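Local coordinates for protein peptidoglycan D,D-transpeptidase PbpA (Mycobacterium tuberculosis, PDB 3UN7) that probably cross-links the peptidoglycan of the mycobacterial cell wall as a penicillin-binding D,D-transpeptidase and helps to set cell length, at residues L33-A38 with V48-E53; P77-S82 with G103-T108; P128-V133 with S148-D153; P284-V289 with Y337-L342. All coordinates share one frame; numbering follows the deposited sequence.

In the fold
From the N terminus, contact 1 comes first: it closes the short hairpin between strands 31-38 and 45-48, at one edge of a six-stranded mixed sheet, and leads into helix 52-59. Contact 2 then joins the end of helix 76-79 to strand 104-107 of that sheet. Contact 3 closes the hairpin of strands 131-136 and 143-149 in the transpeptidase domain, and contact 4 spans the longest excursion of the chain, setting segment 284-289 against the start of strand 339-343. The four follow in series; none nests or crosses. Strand 339-343 lies beside 104-107, so contacts 2 and 4 touch, while the Glu53 O to Ser151 OG pair links contacts 1 and 3.

Contact 1. Residues L33-A38 with V48-E53; sequences LAYSVA and VYPNPE
Val48 lies over one face of the Tyr35 ring, its CB 4.1 Å from the ring centroid of Tyr35 and only 16° off the normal, a CH-pi contact. The two side chains run side by side from paired strand residues. A chi1 of 67° places the Tyr35 ring between its own backbone N and carbonyl carbon, alongside Val48; CG1 of Val48 follows it outward and meets the phenol OH of Tyr35 at 3.6 Å. The branched valine thus puts CB over the ring face and CG1 by CZ and OH. Pro50 fills the ring's edge, its CG in plane and 3.9 Å from Tyr35 CE1. Away from this face, Ala34 is small enough to let the Tyr49 ring come close, CB to Tyr49 CE2 being 3.7 Å.

Two backbone bonds tie the strands, Tyr35 N to Val48 O at 3.1 Å and Val48 N to Tyr35 O at 2.7 Å. Beyond them, where Pro50 has no N-H to offer, a water continues the link, donating to Leu33 O and accepting from Asn51 N. Tyr35 and Val48 thus form an antiparallel hydrogen-bonded pair, closing a beta hairpin beside the classic bulge where Leu33 and Ala34 both face Ile26.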
loop_
_atom_site.group_PDB
_atom_site.type_symbol
_atom_site.label_atom_id
_atom_site.label_comp_id
_atom_site.label_asym_id
_atom_site.label_seq_id
_atom_site.Cartn_x
_atom_site.Cartn_y
_atom_site.Cartn_z
ATOM N N LEU A 33 1.843 20.528 -4.117
ATOM C CA LEU A 33 0.742 19.759 -3.570
ATOM C C LEU A 33 0.009 20.589 -2.541
ATOM O O LEU A 33 -1.188 20.427 -2.375
ATOM C CB LEU A 33 1.255 18.479 -2.895
ATOM C CG LEU A 33 2.150 17.513 -3.690
ATOM C CD1 LEU A 33 2.212 16.175 -2.949
ATOM C CD2 LEU A 33 1.660 17.322 -5.136
ATOM N N ALA A 34 0.750 21.433 -1.815
ATOM C CA ALA A 34 0.173 22.308 -0.803
ATOM C C ALA A 34 0.992 23.589 -0.728
ATOM O O ALA A 34 2.226 23.545 -0.781
ATOM C CB ALA A 34 0.088 21.610 0.594
ATOM N N TYR A 35 0.304 24.727 -0.649
ATOM C CA TYR A 35 0.963 26.037 -0.591
ATOM C C TYR A 35 0.063 27.066 0.123
ATOM O O TYR A 35 -1.112 26.809 0.370
ATOM C CB TYR A 35 1.423 26.512 -1.993
ATOM C CG TYR A 35 0.327 26.832 -2.999
ATOM C CD1 TYR A 35 -0.195 25.840 -3.831
ATOM C CD2 TYR A 35 -0.155 28.136 -3.155
ATOM C CE1 TYR A 35 -1.187 26.133 -4.776
ATOM C CE2 TYR A 35 -1.152 28.425 -4.093
ATOM C CZ TYR A 35 -1.657 27.425 -4.895
ATOM O OH TYR A 35 -2.639 27.718 -5.829
ATOM N N SER A 36 0.627 28.209 0.490
ATOM C CA SER A 36 -0.122 29.201 1.215
ATOM C C SER A 36 -0.107 30.482 0.410
ATOM O O SER A 36 0.918 30.846 -0.167
ATOM C CB SER A 36 0.466 29.437 2.607
ATOM O OG SER A 36 0.227 28.332 3.446
ATOM N N VAL A 37 -1.253 31.156 0.383
ATOM C CA VAL A 37 -1.384 32.430 -0.350
ATOM C C VAL A 37 -1.719 33.550 0.611
ATOM O O VAL A 37 -2.574 33.388 1.478
ATOM C CB VAL A 37 -2.509 32.327 -1.414
ATOM C CG1 VAL A 37 -2.750 33.666 -2.114
ATOM C CG2 VAL A 37 -2.163 31.273 -2.423
ATOM N N ALA A 38 -1.059 34.694 0.439
ATOM C CA ALA A 38 -1.356 35.889 1.213
ATOM C C ALA A 38 -2.759 36.385 0.882
ATOM O O ALA A 38 -3.088 36.599 -0.279
ATOM C CB ALA A 38 -0.339 36.981 0.911
ATOM N N VAL A 48 -3.762 26.272 0.417
ATOM C CA VAL A 48 -4.404 25.850 -0.834
ATOM C C VAL A 48 -3.879 24.480 -1.273
ATOM O O VAL A 48 -2.674 24.229 -1.209
ATOM C CB VAL A 48 -4.197 26.904 -1.954
ATOM C CG1 VAL A 48 -4.880 26.466 -3.260
ATOM C CG2 VAL A 48 -4.771 28.250 -1.516
ATOM N N TYR A 49 -4.789 23.611 -1.706
ATOM C CA TYR A 49 -4.461 22.254 -2.161
ATOM C C TYR A 49 -4.981 22.172 -3.579
ATOM O O TYR A 49 -6.188 21.978 -3.767
ATOM C CB TYR A 49 -5.155 21.204 -1.266
ATOM C CG TYR A 49 -4.746 21.341 0.185
ATOM C CD1 TYR A 49 -5.443 22.177 1.055
ATOM C CD2 TYR A 49 -3.628 20.659 0.680
ATOM C CE1 TYR A 49 -5.055 22.309 2.397
ATOM C CE2 TYR A 49 -3.219 20.811 2.004
ATOM C CZ TYR A 49 -3.933 21.631 2.850
ATOM O OH TYR A 49 -3.531 21.747 4.159
ATOM N N PRO A 50 -4.097 22.360 -4.577
ATOM C CA PRO A 50 -4.569 22.476 -5.975
ATOM C C PRO A 50 -5.041 21.184 -6.657
ATOM O O PRO A 50 -5.739 21.268 -7.665
ATOM C CB PRO A 50 -3.357 23.072 -6.711
ATOM C CG PRO A 50 -2.180 22.586 -5.954
ATOM C CD PRO A 50 -2.635 22.531 -4.482
ATOM N N ASN A 51 -4.677 20.010 -6.131
ATOM C CA ASN A 51 -5.252 18.756 -6.631
ATOM C C ASN A 51 -5.700 17.945 -5.413
ATOM O O ASN A 51 -5.119 16.884 -5.100
ATOM C CB ASN A 51 -4.252 17.993 -7.514
ATOM C CG ASN A 51 -4.919 16.952 -8.399
ATOM O OD1 ASN A 51 -6.110 16.662 -8.253
ATOM N ND2 ASN A 51 -4.153 16.395 -9.344
ATOM N N PRO A 52 -6.748 18.438 -4.722
ATOM C CA PRO A 52 -6.917 18.146 -3.296
ATOM C C PRO A 52 -7.251 16.687 -2.957
ATOM O O PRO A 52 -6.588 16.105 -2.098
ATOM C CB PRO A 52 -8.040 19.093 -2.861
ATOM C CG PRO A 52 -8.808 19.399 -4.118
ATOM C CD PRO A 52 -7.860 19.248 -5.270
ATOM N N GLU A 53 -8.238 16.093 -3.622
ATOM C CA GLU A 53 -8.650 14.714 -3.283
ATOM C C GLU A 53 -7.538 13.712 -3.599
ATOM O O GLU A 53 -7.263 12.782 -2.814
ATOM C CB GLU A 53 -9.961 14.310 -3.986
ATOM C CG GLU A 53 -11.162 15.165 -3.599
ATOM C CD GLU A 53 -12.501 14.591 -4.062
ATOM O OE1 GLU A 53 -12.533 13.470 -4.614
ATOM O OE2 GLU A 53 -13.539 15.268 -3.864
HETATM O O HOH W 1 -3.114 19.115 -3.674
#

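Contact 2. Residues P77-S82 with G103-T108; sequences PILNGS and GNVDTT
Leu79 and Val105 carry the apolar part of the contact, crossing at about a right angle, with CD2 of Leu79 3.8 Å from CG2 of Val105. In Val105 a chi1 of 172° sets CG1 anti to the backbone N and leaves CG2 beside that N, where it faces both Leu79 and the CG2 methyl of Ile78, the latter at 4.2 Å. Ile78 also spreads this methyl over the backbone at Gly103, where the lack of a side chain lets the helix end approach closely.

Among backbone bonds, Ile78 O is gripped twice: Gly103 N reaches it at 2.7 Å, and Gly81 N reaches it at 3.2 Å from the opposite face of the carbonyl plane. Gly103 O, by contrast, is buried near the Leu79 methyl CD2 without a polar partner.

The side-chain bonds belong to the turn beyond. Asn80 OD1 accepts from Ser82 N at 3.0 Å, nearly in line with the C=O, the N-H bent (145°), and from Ser82 OG on a lone pair. Gly81 between them takes a positive phi of 81°, easily adopted by glycine. An Asx turn therefore follows the end of helix 76-79, which packs on strand 104-107 in the mixed sheet both domain families share.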
loop_
_atom_site.group_PDB
_atom_site.type_symbol
_atom_site.label_atom_id
_atom_site.label_comp_id
_atom_site.label_asym_id
_atom_site.label_seq_id
_atom_site.Cartn_x
_atom_site.Cartn_y
_atom_site.Cartn_z
ATOM N N PRO A 77 7.140 21.717 11.771
ATOM C CA PRO A 77 8.214 22.651 12.128
ATOM C C PRO A 77 8.984 23.199 10.923
ATOM O O PRO A 77 9.393 24.362 10.928
ATOM C CB PRO A 77 9.133 21.811 13.014
ATOM C CG PRO A 77 8.282 20.681 13.513
ATOM C CD PRO A 77 7.392 20.377 12.347
ATOM N N ILE A 78 9.179 22.374 9.899
ATOM C CA ILE A 78 9.808 22.837 8.661
ATOM C C ILE A 78 8.856 23.788 7.922
ATOM O O ILE A 78 9.241 24.905 7.525
ATOM C CB ILE A 78 10.253 21.642 7.770
ATOM C CG1 ILE A 78 11.481 20.946 8.399
ATOM C CG2 ILE A 78 10.534 22.079 6.315
ATOM C CD1 ILE A 78 12.811 21.696 8.222
ATOM N N LEU A 79 7.602 23.364 7.779
ATOM C CA LEU A 79 6.650 24.133 6.989
ATOM C C LEU A 79 6.312 25.471 7.622
ATOM O O LEU A 79 6.150 26.467 6.911
ATOM C CB LEU A 79 5.375 23.316 6.705
ATOM C CG LEU A 79 5.645 22.092 5.831
ATOM C CD1 LEU A 79 4.491 21.116 5.899
ATOM C CD2 LEU A 79 5.885 22.544 4.394
ATOM N N ASN A 80 6.202 25.502 8.948
ATOM C CA ASN A 80 5.945 26.765 9.642
ATOM C C ASN A 80 7.209 27.565 9.995
ATOM O O ASN A 80 7.118 28.688 10.488
ATOM C CB ASN A 80 4.997 26.585 10.848
ATOM C CG ASN A 80 5.645 25.885 12.032
ATOM O OD1 ASN A 80 6.846 25.981 12.240
ATOM N ND2 ASN A 80 4.830 25.186 12.836
ATOM N N GLY A 81 8.376 26.993 9.721
ATOM C CA GLY A 81 9.654 27.697 9.892
ATOM C C GLY A 81 10.218 27.738 11.307
ATOM O O GLY A 81 11.177 28.458 11.559
ATOM N N SER A 82 9.635 26.960 12.228
ATOM C CA SER A 82 10.095 26.932 13.622
ATOM C C SER A 82 11.165 25.861 13.873
ATOM O O SER A 82 11.760 25.814 14.955
ATOM C CB SER A 82 8.914 26.734 14.577
ATOM O OG SER A 82 8.246 25.515 14.299
ATOM N N GLY A 103 9.993 26.489 5.429
ATOM C CA GLY A 103 10.777 25.684 4.506
ATOM C C GLY A 103 9.881 24.801 3.665
ATOM O O GLY A 103 8.662 24.823 3.819
ATOM N N ASN A 104 10.491 24.030 2.773
ATOM C CA ASN A 104 9.770 23.186 1.822
ATOM C C ASN A 104 10.004 21.713 2.069
ATOM O O ASN A 104 11.097 21.301 2.474
ATOM C CB ASN A 104 10.213 23.493 0.389
ATOM C CG ASN A 104 9.370 24.567 -0.275
ATOM O OD1 ASN A 104 8.768 25.422 0.393
ATOM N ND2 ASN A 104 9.317 24.522 -1.622
ATOM N N VAL A 105 8.979 20.919 1.774
ATOM C CA VAL A 105 9.047 19.472 1.879
ATOM C C VAL A 105 8.882 18.890 0.485
ATOM O O VAL A 105 7.829 19.018 -0.127
ATOM C CB VAL A 105 7.923 18.925 2.774
ATOM C CG1 VAL A 105 7.883 17.372 2.731
ATOM C CG2 VAL A 105 8.066 19.458 4.190
ATOM N N ASP A 106 9.928 18.229 0.015
ATOM C CA ASP A 106 9.953 17.592 -1.287
ATOM C C ASP A 106 9.677 16.096 -1.130
ATOM O O ASP A 106 10.546 15.351 -0.687
ATOM C CB ASP A 106 11.326 17.818 -1.921
ATOM C CG ASP A 106 11.514 19.247 -2.418
ATOM O OD1 ASP A 106 10.590 20.097 -2.244
ATOM O OD2 ASP A 106 12.596 19.526 -2.998
ATOM N N THR A 107 8.461 15.668 -1.459
ATOM C CA THR A 107 8.085 14.254 -1.319
ATOM C C THR A 107 8.665 13.379 -2.432
ATOM O O THR A 107 9.190 13.869 -3.427
ATOM C CB THR A 107 6.538 14.045 -1.256
ATOM O OG1 THR A 107 5.978 14.243 -2.555
ATOM C CG2 THR A 107 5.898 15.019 -0.283
ATOM N N THR A 108 8.559 12.074 -2.244
ATOM C CA THR A 108 9.024 11.100 -3.219
ATOM C C THR A 108 7.949 10.769 -4.253
ATOM O O THR A 108 8.186 9.949 -5.136
ATOM C CB THR A 108 9.385 9.773 -2.534
ATOM O OG1 THR A 108 8.293 9.373 -1.681
ATOM C CG2 THR A 108 10.629 9.922 -1.701
#

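Contact 3. Residues P128-V133 with S148-D153; sequences PCKGAV and SSPSYD
Ser149 OG donates to Cys129 O at 2.6 Å, meeting the carbonyl almost head-on with a C=O...O angle of 177°. The bond lies at the open end of a beta hairpin, made by strands 131-136 and 143-149 of the five-stranded antiparallel sheet in the transpeptidase domain. A chi1 of -176° swings OG away from the backbone N of Ser149 and across to the partner chain. Serine suits this place because its hydroxyl is short enough to bond a backbone oxygen just past the regular pairing, and Gln122 NE2 of helix 111-123 bonds the same OG. Cys129 also forms a disulfide with Cys125, which probably limits the freedom of this loop.

Next along, Gly131 and Ser149 form an antiparallel hydrogen-bonded pair: Gly131 N reaches Ser149 O at 2.8 Å, and Ser149 N reaches Gly131 O at 2.9 Å. Gly131 has a phi of 148°, at which any side chain would run into the preceding carbonyl oxygen. Ala132 and Ser148 follow as a non-hydrogen-bonded pair, their CA atoms 4.4 Å apart, the usual spacing of such a pair. The hydroxyl of Ser148 is engaged away from the hairpin, with Arg183 N and Thr181 O.

Back at the open end, a cis peptide bond between Ser149 and Pro150 ends the strand. Lys130 crosses Pro150 obliquely and touches it through CG alone, 3.7 Å from Pro150 CD, before its chain leads away.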
loop_
_atom_site.group_PDB
_atom_site.type_symbol
_atom_site.label_atom_id
_atom_site.label_comp_id
_atom_site.label_asym_id
_atom_site.label_seq_id
_atom_site.Cartn_x
_atom_site.Cartn_y
_atom_site.Cartn_z
ATOM N N PRO A 128 -16.553 4.640 -9.246
ATOM C CA PRO A 128 -15.376 4.760 -8.380
ATOM C C PRO A 128 -15.197 3.569 -7.456
ATOM O O PRO A 128 -16.185 2.978 -7.001
ATOM C CB PRO A 128 -15.656 6.024 -7.562
ATOM C CG PRO A 128 -17.158 6.160 -7.573
ATOM C CD PRO A 128 -17.647 5.552 -8.849
ATOM N N CYS A 129 -13.938 3.224 -7.196
ATOM C CA CYS A 129 -13.585 2.131 -6.288
ATOM C C CYS A 129 -13.265 2.649 -4.891
ATOM O O CYS A 129 -12.690 3.711 -4.752
ATOM C CB CYS A 129 -12.353 1.383 -6.809
ATOM S SG CYS A 129 -12.565 0.538 -8.390
ATOM N N LYS A 130 -13.618 1.877 -3.866
ATOM C CA LYS A 130 -13.142 2.136 -2.513
ATOM C C LYS A 130 -11.905 1.281 -2.303
ATOM O O LYS A 130 -11.865 0.129 -2.719
ATOM C CB LYS A 130 -14.208 1.779 -1.489
ATOM C CG LYS A 130 -13.855 2.153 -0.044
ATOM C CD LYS A 130 -14.834 1.531 0.948
ATOM C CE LYS A 130 -16.185 2.213 0.920
ATOM N NZ LYS A 130 -17.167 1.442 1.731
ATOM N N GLY A 131 -10.874 1.850 -1.696
ATOM C CA GLY A 131 -9.643 1.077 -1.448
ATOM C C GLY A 131 -8.408 1.933 -1.491
ATOM O O GLY A 131 -8.449 3.116 -1.094
ATOM N N ALA A 132 -7.304 1.344 -1.958
ATOM C CA ALA A 132 -6.013 2.013 -1.950
ATOM C C ALA A 132 -5.087 1.515 -3.045
ATOM O O ALA A 132 -5.244 0.396 -3.556
ATOM C CB ALA A 132 -5.341 1.893 -0.566
ATOM N N VAL A 133 -4.146 2.376 -3.428
ATOM C CA VAL A 133 -3.072 2.013 -4.329
ATOM C C VAL A 133 -1.750 2.531 -3.762
ATOM O O VAL A 133 -1.652 3.682 -3.323
ATOM C CB VAL A 133 -3.274 2.604 -5.756
ATOM C CG1 VAL A 133 -2.065 2.301 -6.644
ATOM C CG2 VAL A 133 -4.570 2.083 -6.396
ATOM N N SER A 148 -5.694 6.787 -1.802
ATOM C CA SER A 148 -6.806 6.252 -1.009
ATOM C C SER A 148 -8.107 6.747 -1.631
ATOM O O SER A 148 -8.163 7.866 -2.157
ATOM C CB SER A 148 -6.679 6.677 0.463
ATOM O OG SER A 148 -7.588 5.953 1.284
ATOM N N SER A 149 -9.141 5.908 -1.606
ATOM C CA SER A 149 -10.408 6.233 -2.257
ATOM C C SER A 149 -11.559 5.637 -1.422
ATOM O O SER A 149 -11.451 4.502 -0.951
ATOM C CB SER A 149 -10.408 5.688 -3.691
ATOM O OG SER A 149 -11.575 6.040 -4.414
ATOM N N PRO A 150 -12.637 6.410 -1.179
ATOM C CA PRO A 150 -12.859 7.804 -1.573
ATOM C C PRO A 150 -11.883 8.704 -0.816
ATOM O O PRO A 150 -11.283 8.268 0.162
ATOM C CB PRO A 150 -14.306 8.077 -1.121
ATOM C CG PRO A 150 -14.541 7.104 0.010
ATOM C CD PRO A 150 -13.777 5.867 -0.411
ATOM N N SER A 151 -11.711 9.937 -1.281
ATOM C CA SER A 151 -10.873 10.902 -0.581
ATOM C C SER A 151 -11.733 12.123 -0.271
ATOM O O SER A 151 -12.951 12.070 -0.420
ATOM C CB SER A 151 -9.656 11.259 -1.425
ATOM O OG SER A 151 -8.671 11.922 -0.647
ATOM N N TYR A 152 -11.112 13.212 0.165
ATOM C CA TYR A 152 -11.831 14.409 0.576
ATOM C C TYR A 152 -11.037 15.623 0.122
ATOM O O TYR A 152 -9.888 15.497 -0.293
ATOM C CB TYR A 152 -11.995 14.439 2.098
ATOM C CG TYR A 152 -10.701 14.663 2.824
ATOM C CD1 TYR A 152 -10.351 15.939 3.288
ATOM C CD2 TYR A 152 -9.796 13.617 3.013
ATOM C CE1 TYR A 152 -9.136 16.165 3.918
ATOM C CE2 TYR A 152 -8.585 13.833 3.652
ATOM C CZ TYR A 152 -8.260 15.108 4.094
ATOM O OH TYR A 152 -7.064 15.313 4.741
ATOM N N ASP A 153 -11.636 16.795 0.245
ATOM C CA ASP A 153 -10.985 18.026 -0.194
ATOM C C ASP A 153 -10.420 18.800 1.013
ATOM O O ASP A 153 -11.177 19.427 1.744
ATOM C CB ASP A 153 -12.006 18.860 -0.974
ATOM C CG ASP A 153 -11.448 20.178 -1.456
ATOM O OD1 ASP A 153 -10.260 20.466 -1.217
ATOM O OD2 ASP A 153 -12.214 20.925 -2.107
#

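Contact 4. Residues P284-V289 with Y337-L342; sequences PTPLQV and YLVGSL
The pyrrolidine ring of Pro286 meets Val339 at about a right angle, its CD 3.7 Å from Val339 CG2, the methyl set beside the valine's backbone N; Leu71 and Ala74 of helix 70-74 also touch this ring. The Tyr337 ring leads away from segment 284-289, and at its edge, in plane, sits the carbonyl carbon of Val339; at its far end the hydroxyl makes a weak bond to Arg355.

Leucines fill the buried part beside the proline. Leu338 has CG anti to its backbone N (chi1 -176°), which carries CD2 across to Leu287 CD1 at 3.7 Å, the two chains running at a slant to each other.

Thr285 O is the polar hub. Leu338 N donates to it at 2.8 Å, and a water donates to it at 2.9 Å while accepting from Val339 N, so the N-H groups of Leu338 and Val339, at the strand entry, both have partners. Threonine also braces its own loop: Thr285 OG1 and Thr285 N both bond Leu287 O, each at 2.9 Å, around the cis peptide bond before Pro286. This tight cis-proline turn packs against the start of strand 339-343, beside 104-107 in the mixed sheet with strands 26-28, 31-38 and 45-48.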
loop_
_atom_site.group_PDB
_atom_site.type_symbol
_atom_site.label_atom_id
_atom_site.label_comp_id
_atom_site.label_asym_id
_atom_site.label_seq_id
_atom_site.Cartn_x
_atom_site.Cartn_y
_atom_site.Cartn_z
ATOM N N PRO A 284 8.249 5.197 10.986
ATOM C CA PRO A 284 7.438 6.259 10.390
ATOM C C PRO A 284 8.014 6.664 9.034
ATOM O O PRO A 284 9.208 6.492 8.797
ATOM C CB PRO A 284 7.538 7.394 11.408
ATOM C CG PRO A 284 8.796 7.153 12.169
ATOM C CD PRO A 284 9.101 5.671 12.098
ATOM N N THR A 285 7.173 7.185 8.145
ATOM C CA THR A 285 7.571 7.377 6.745
ATOM C C THR A 285 7.814 8.816 6.249
ATOM O O THR A 285 8.223 8.969 5.105
ATOM C CB THR A 285 6.560 6.720 5.769
ATOM O OG1 THR A 285 5.271 7.299 5.969
ATOM C CG2 THR A 285 6.496 5.169 5.942
ATOM N N PRO A 286 7.602 9.869 7.076
ATOM C CA PRO A 286 7.344 10.054 8.522
ATOM C C PRO A 286 5.892 9.901 8.946
ATOM O O PRO A 286 5.584 10.112 10.127
ATOM C CB PRO A 286 7.771 11.497 8.745
ATOM C CG PRO A 286 7.300 12.162 7.447
ATOM C CD PRO A 286 7.635 11.176 6.382
ATOM N N LEU A 287 5.008 9.543 8.011
ATOM C CA LEU A 287 3.632 9.182 8.373
ATOM C C LEU A 287 3.632 7.844 9.105
ATOM O O LEU A 287 4.359 6.930 8.717
ATOM C CB LEU A 287 2.708 9.095 7.148
ATOM C CG LEU A 287 2.647 10.305 6.216
ATOM C CD1 LEU A 287 1.497 10.175 5.243
ATOM C CD2 LEU A 287 2.502 11.587 7.032
ATOM N N GLN A 288 2.819 7.738 10.151
ATOM C CA GLN A 288 2.679 6.478 10.890
ATOM C C GLN A 288 1.905 5.458 10.053
ATOM O O GLN A 288 0.897 5.788 9.405
ATOM C CB GLN A 288 1.950 6.702 12.221
ATOM C CG GLN A 288 2.667 7.676 13.178
ATOM C CD GLN A 288 2.171 7.593 14.619
ATOM O OE1 GLN A 288 1.484 6.644 15.008
ATOM N NE2 GLN A 288 2.526 8.597 15.422
ATOM N N VAL A 289 2.381 4.224 10.081
ATOM C CA VAL A 289 1.745 3.113 9.359
ATOM C C VAL A 289 1.206 2.136 10.397
ATOM O O VAL A 289 1.899 1.821 11.370
ATOM C CB VAL A 289 2.758 2.421 8.440
ATOM C CG1 VAL A 289 2.113 1.244 7.667
ATOM C CG2 VAL A 289 3.346 3.453 7.458
ATOM N N TYR A 337 10.009 5.415 2.365
ATOM C CA TYR A 337 9.980 6.800 2.795
ATOM C C TYR A 337 9.238 7.649 1.794
ATOM O O TYR A 337 9.251 7.338 0.600
ATOM C CB TYR A 337 11.393 7.336 3.044
ATOM C CG TYR A 337 12.309 7.432 1.835
ATOM C CD1 TYR A 337 12.524 8.658 1.199
ATOM C CD2 TYR A 337 13.024 6.316 1.377
ATOM C CE1 TYR A 337 13.388 8.770 0.118
ATOM C CE2 TYR A 337 13.890 6.418 0.286
ATOM C CZ TYR A 337 14.062 7.655 -0.334
ATOM O OH TYR A 337 14.907 7.798 -1.405
ATOM N N LEU A 338 8.622 8.725 2.309
ATOM C CA LEU A 338 7.763 9.628 1.551
ATOM C C LEU A 338 8.416 10.981 1.341
ATOM O O LEU A 338 8.005 11.742 0.463
ATOM C CB LEU A 338 6.454 9.842 2.320
ATOM C CG LEU A 338 5.333 10.683 1.717
ATOM C CD1 LEU A 338 4.965 10.094 0.358
ATOM C CD2 LEU A 338 4.114 10.635 2.679
ATOM N N VAL A 339 9.398 11.310 2.179
ATOM C CA VAL A 339 10.050 12.615 2.103
ATOM C C VAL A 339 11.482 12.457 1.618
ATOM O O VAL A 339 12.307 11.872 2.305
ATOM C CB VAL A 339 9.970 13.384 3.434
ATOM C CG1 VAL A 339 10.708 14.757 3.320
ATOM C CG2 VAL A 339 8.492 13.642 3.796
ATOM N N GLY A 340 11.766 12.984 0.431
ATOM C CA GLY A 340 13.113 12.906 -0.154
ATOM C C GLY A 340 14.063 13.955 0.380
ATOM O O GLY A 340 15.251 13.690 0.594
ATOM N N SER A 341 13.559 15.170 0.567
ATOM C CA SER A 341 14.390 16.229 1.124
ATOM C C SER A 341 13.594 17.356 1.762
ATOM O O SER A 341 12.428 17.565 1.454
ATOM C CB SER A 341 15.384 16.774 0.081
ATOM O OG SER A 341 14.722 17.309 -1.043
ATOM N N LEU A 342 14.252 18.049 2.685
ATOM C CA LEU A 342 13.732 19.241 3.328
ATOM C C LEU A 342 14.640 20.382 2.913
ATOM O O LEU A 342 15.861 20.224 2.883
ATOM C CB LEU A 342 13.770 19.082 4.862
ATOM C CG LEU A 342 12.970 17.903 5.452
ATOM C CD1 LEU A 342 13.268 17.776 6.938
ATOM C CD2 LEU A 342 11.473 18.102 5.183
HETATM O O HOH W 2 10.727 10.254 4.564
#